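Alr1010 protein (Nostoc, PDB 3URG) probably binds calcium ions as a member of the CcbP family of calcium-binding proteins. Local coordinates at residues H32-E37 / M50-Y55. Residues are numbered along the deposited sequence; the frame is centred on the assembly and turned at random.
With MNB (5-mercapto-2-nitro-benzoic acid), chain B.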
loop_
_atom_site.group_PDB
_atom_site.type_symbol
_atom_site.label_atom_id
_atom_site.label_comp_id
_atom_site.label_asym_id
_atom_site.label_seq_id
_atom_site.Cartn_x
_atom_site.Cartn_y
_atom_site.Cartn_z
ATOM N N HIS A 32 -8.342 11.459 10.932
ATOM C CA HIS A 32 -9.031 10.859 12.079
ATOM C C HIS A 32 -8.911 9.340 12.036
ATOM O O HIS A 32 -8.654 8.694 13.049
ATOM C CB HIS A 32 -10.511 11.251 12.087
ATOM C CG HIS A 32 -11.289 10.666 13.224
ATOM N ND1 HIS A 32 -11.138 11.091 14.526
ATOM C CD2 HIS A 32 -12.247 9.707 13.252
ATOM C CE1 HIS A 32 -11.956 10.410 15.308
ATOM N NE2 HIS A 32 -12.636 9.560 14.559
ATOM N N ARG A 33 -9.112 8.776 10.853
ATOM C CA ARG A 33 -9.098 7.330 10.702
ATOM C C ARG A 33 -7.692 6.786 10.954
ATOM O O ARG A 33 -7.515 5.765 11.626
ATOM C CB ARG A 33 -9.591 6.932 9.310
ATOM C CG ARG A 33 -9.558 5.441 9.059
ATOM C CD ARG A 33 -10.467 5.062 7.887
ATOM N NE ARG A 33 -10.139 5.789 6.660
ATOM C CZ ARG A 33 -10.964 6.646 6.068
ATOM N NH1 ARG A 33 -12.160 6.877 6.594
ATOM N NH2 ARG A 33 -10.600 7.269 4.955
ATOM N N ILE A 34 -6.686 7.467 10.415
ATOM C CA ILE A 34 -5.307 7.035 10.634
ATOM C C ILE A 34 -4.964 7.074 12.121
ATOM O O ILE A 34 -4.358 6.145 12.659
ATOM C CB ILE A 34 -4.312 7.912 9.865
ATOM C CG1 ILE A 34 -4.400 7.607 8.363
ATOM C CG2 ILE A 34 -2.883 7.687 10.393
ATOM C CD1 ILE A 34 -3.737 8.651 7.501
ATOM N N GLU A 35 -5.349 8.163 12.779
ATOM C CA GLU A 35 -5.092 8.333 14.204
ATOM C C GLU A 35 -5.741 7.242 15.066
ATOM O O GLU A 35 -5.097 6.676 15.957
ATOM C CB GLU A 35 -5.607 9.703 14.668
ATOM C CG GLU A 35 -5.632 9.854 16.176
ATOM C CD GLU A 35 -6.205 11.195 16.621
ATOM O OE1 GLU A 35 -7.037 11.203 17.550
ATOM O OE2 GLU A 35 -5.833 12.232 16.032
ATOM N N THR A 36 -7.014 6.952 14.803
ATOM C CA THR A 36 -7.810 6.159 15.734
ATOM C C THR A 36 -7.865 4.679 15.391
ATOM O O THR A 36 -8.143 3.848 16.261
ATOM C CB THR A 36 -9.264 6.718 15.880
ATOM O OG1 THR A 36 -9.969 6.565 14.644
ATOM C CG2 THR A 36 -9.231 8.170 16.245
ATOM N N GLU A 37 -7.632 4.366 14.129
ATOM C CA GLU A 37 -7.739 3.008 13.622
ATOM C C GLU A 37 -6.376 2.428 13.333
ATOM O O GLU A 37 -6.199 1.276 13.506
ATOM C CB GLU A 37 -8.674 2.919 12.423
ATOM C CG GLU A 37 -9.989 3.587 12.663
ATOM C CD GLU A 37 -11.053 3.180 11.696
ATOM O OE1 GLU A 37 -10.927 2.112 11.111
ATOM O OE2 GLU A 37 -12.024 3.928 11.518
ATOM N N MET A 50 4.139 -1.250 11.961
ATOM C CA MET A 50 3.321 -2.422 12.270
ATOM C C MET A 50 1.830 -2.092 12.200
ATOM O O MET A 50 1.040 -2.853 11.632
ATOM C CB MET A 50 3.672 -2.984 13.647
ATOM C CG MET A 50 2.985 -4.307 13.978
ATOM S SD MET A 50 3.155 -4.730 15.732
ATOM C CE MET A 50 2.092 -3.519 16.489
ATOM N N GLY A 51 1.447 -0.954 12.766
ATOM C CA GLY A 51 0.069 -0.502 12.679
ATOM C C GLY A 51 -0.429 -0.456 11.243
ATOM O O GLY A 51 -1.528 -0.927 10.926
ATOM N N TRP A 52 0.366 0.118 10.353
ATOM C CA TRP A 52 -0.062 0.207 8.958
ATOM C C TRP A 52 -0.136 -1.177 8.309
ATOM O O TRP A 52 -1.020 -1.445 7.500
ATOM C CB TRP A 52 0.892 1.103 8.162
ATOM C CG TRP A 52 0.464 2.530 8.134
ATOM C CD1 TRP A 52 0.948 3.556 8.902
ATOM C CD2 TRP A 52 -0.550 3.094 7.301
ATOM N NE1 TRP A 52 0.298 4.728 8.576
ATOM C CE2 TRP A 52 -0.630 4.465 7.602
ATOM C CE3 TRP A 52 -1.397 2.572 6.328
ATOM C CZ2 TRP A 52 -1.527 5.316 6.964
ATOM C CZ3 TRP A 52 -2.288 3.418 5.701
ATOM C CH2 TRP A 52 -2.342 4.770 6.012
ATOM N N TYR A 53 0.811 -2.051 8.651
ATOM C CA TYR A 53 0.865 -3.379 8.045
ATOM C C TYR A 53 -0.404 -4.164 8.379
ATOM O O TYR A 53 -1.060 -4.715 7.491
ATOM C CB TYR A 53 2.111 -4.153 8.516
ATOM C CG TYR A 53 2.288 -5.499 7.836
ATOM C CD1 TYR A 53 3.009 -5.610 6.648
ATOM C CD2 TYR A 53 1.733 -6.654 8.374
ATOM C CE1 TYR A 53 3.180 -6.839 6.016
ATOM C CE2 TYR A 53 1.894 -7.896 7.737
ATOM C CZ TYR A 53 2.620 -7.973 6.568
ATOM O OH TYR A 53 2.786 -9.188 5.946
ATOM N N TYR A 54 -0.734 -4.225 9.666
ATOM C CA TYR A 54 -1.952 -4.900 10.121
ATOM C C TYR A 54 -3.220 -4.238 9.601
ATOM O O TYR A 54 -4.189 -4.918 9.260
ATOM C CB TYR A 54 -2.009 -4.975 11.657
ATOM C CG TYR A 54 -1.008 -5.959 12.258
ATOM C CD1 TYR A 54 -0.640 -7.105 11.569
ATOM C CD2 TYR A 54 -0.452 -5.745 13.522
ATOM C CE1 TYR A 54 0.266 -8.010 12.105
ATOM C CE2 TYR A 54 0.455 -6.650 14.072
ATOM C CZ TYR A 54 0.806 -7.780 13.359
ATOM O OH TYR A 54 1.702 -8.685 13.890
ATOM N N TYR A 55 -3.239 -2.914 9.553
ATOM C CA TYR A 55 -4.431 -2.247 9.041
ATOM C C TYR A 55 -4.690 -2.663 7.584
ATOM O O TYR A 55 -5.792 -3.076 7.233
ATOM C CB TYR A 55 -4.346 -0.722 9.188
ATOM C CG TYR A 55 -5.442 0.033 8.445
ATOM C CD1 TYR A 55 -6.734 0.143 8.965
ATOM C CD2 TYR A 55 -5.174 0.645 7.228
ATOM C CE1 TYR A 55 -7.729 0.847 8.281
ATOM C CE2 TYR A 55 -6.158 1.347 6.544
ATOM C CZ TYR A 55 -7.424 1.446 7.068
ATOM O OH TYR A 55 -8.374 2.153 6.354
HETATM C C6 MNB B . 6.939 -6.689 11.934
HETATM C C1 MNB B . 7.809 -6.740 12.976
HETATM C C2 MNB B . 8.112 -5.532 13.686
HETATM C C3 MNB B . 7.500 -4.301 13.283
HETATM C C4 MNB B . 6.606 -4.258 12.201
HETATM C C5 MNB B . 6.319 -5.410 11.533
HETATM S S5 MNB B . 5.188 -5.399 10.194
HETATM C C10 MNB B . 8.386 -8.086 13.289
HETATM O O12 MNB B . 9.223 -8.240 14.152
HETATM O O11 MNB B . 8.046 -9.168 12.511
HETATM N N7 MNB B . 9.015 -5.452 14.801
HETATM O O9 MNB B . 9.251 -4.296 15.345
HETATM O O8 MNB B . 9.545 -6.506 15.329
#
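Ile-34 and Trp-52 make the apolar part of this helix-helix contact. CG1 of the isoleucine lies 3.9 Å from CZ2 of the indole, and CD1 of Ile-34 is almost as near to the same carbon, so the branch ending in CD1 meets the benzo ring rather than the pyrrole side that carries NE1. Both side chains are buried.

Toward the surface the contact turns polar, yet no hydrogen bond or salt bridge spans the two segments. The phenol of Tyr-55 lies alongside Arg-33 and Glu-37, residues one helical turn apart, with OH nearest the arginine and CE1 nearest the glutamate. Its CG stands anti to the backbone N (chi1 169°), which carries the hydroxyl across to the arginine, where OH comes within 3.9 Å of Arg-33 CD. Although the two side chains cross at about a right angle, the guanidinium and phenol planes are only 9° apart. The NE of Arg-33 forms a salt bridge with OD1 of Asp-135, a partner outside both segments. Glu-37 approaches more loosely, with OE1 4.5 Å from CE1 of Tyr-55.

On its far flank, helix segment 50-55 borders the 5-mercapto-2-nitro-benzoic acid group: Met-50 CB is 3.5 Å from ligand C4. Tyr-53 CB is 3.7 Å from the ligand sulfur, MNB S5.

Segments 32-37 and 50-55 run nearly perpendicular (101°), their axes 11.1 Å apart at closest approach; at that spacing long side chains bridge the interval. Helix 127-141 packs against both: Ile-34 touches Tyr-138 and Trp-139, Tyr-55 touches Ala-132 and Asp-135, and Trp-52 meets Trp-136 and Trp-139 edge-to-face. The contact thus joins helices 28-39 and 45-59 beside helix 127-141, and strand 64-72, the first of the antiparallel sheet, follows helix 45-59 in the chain.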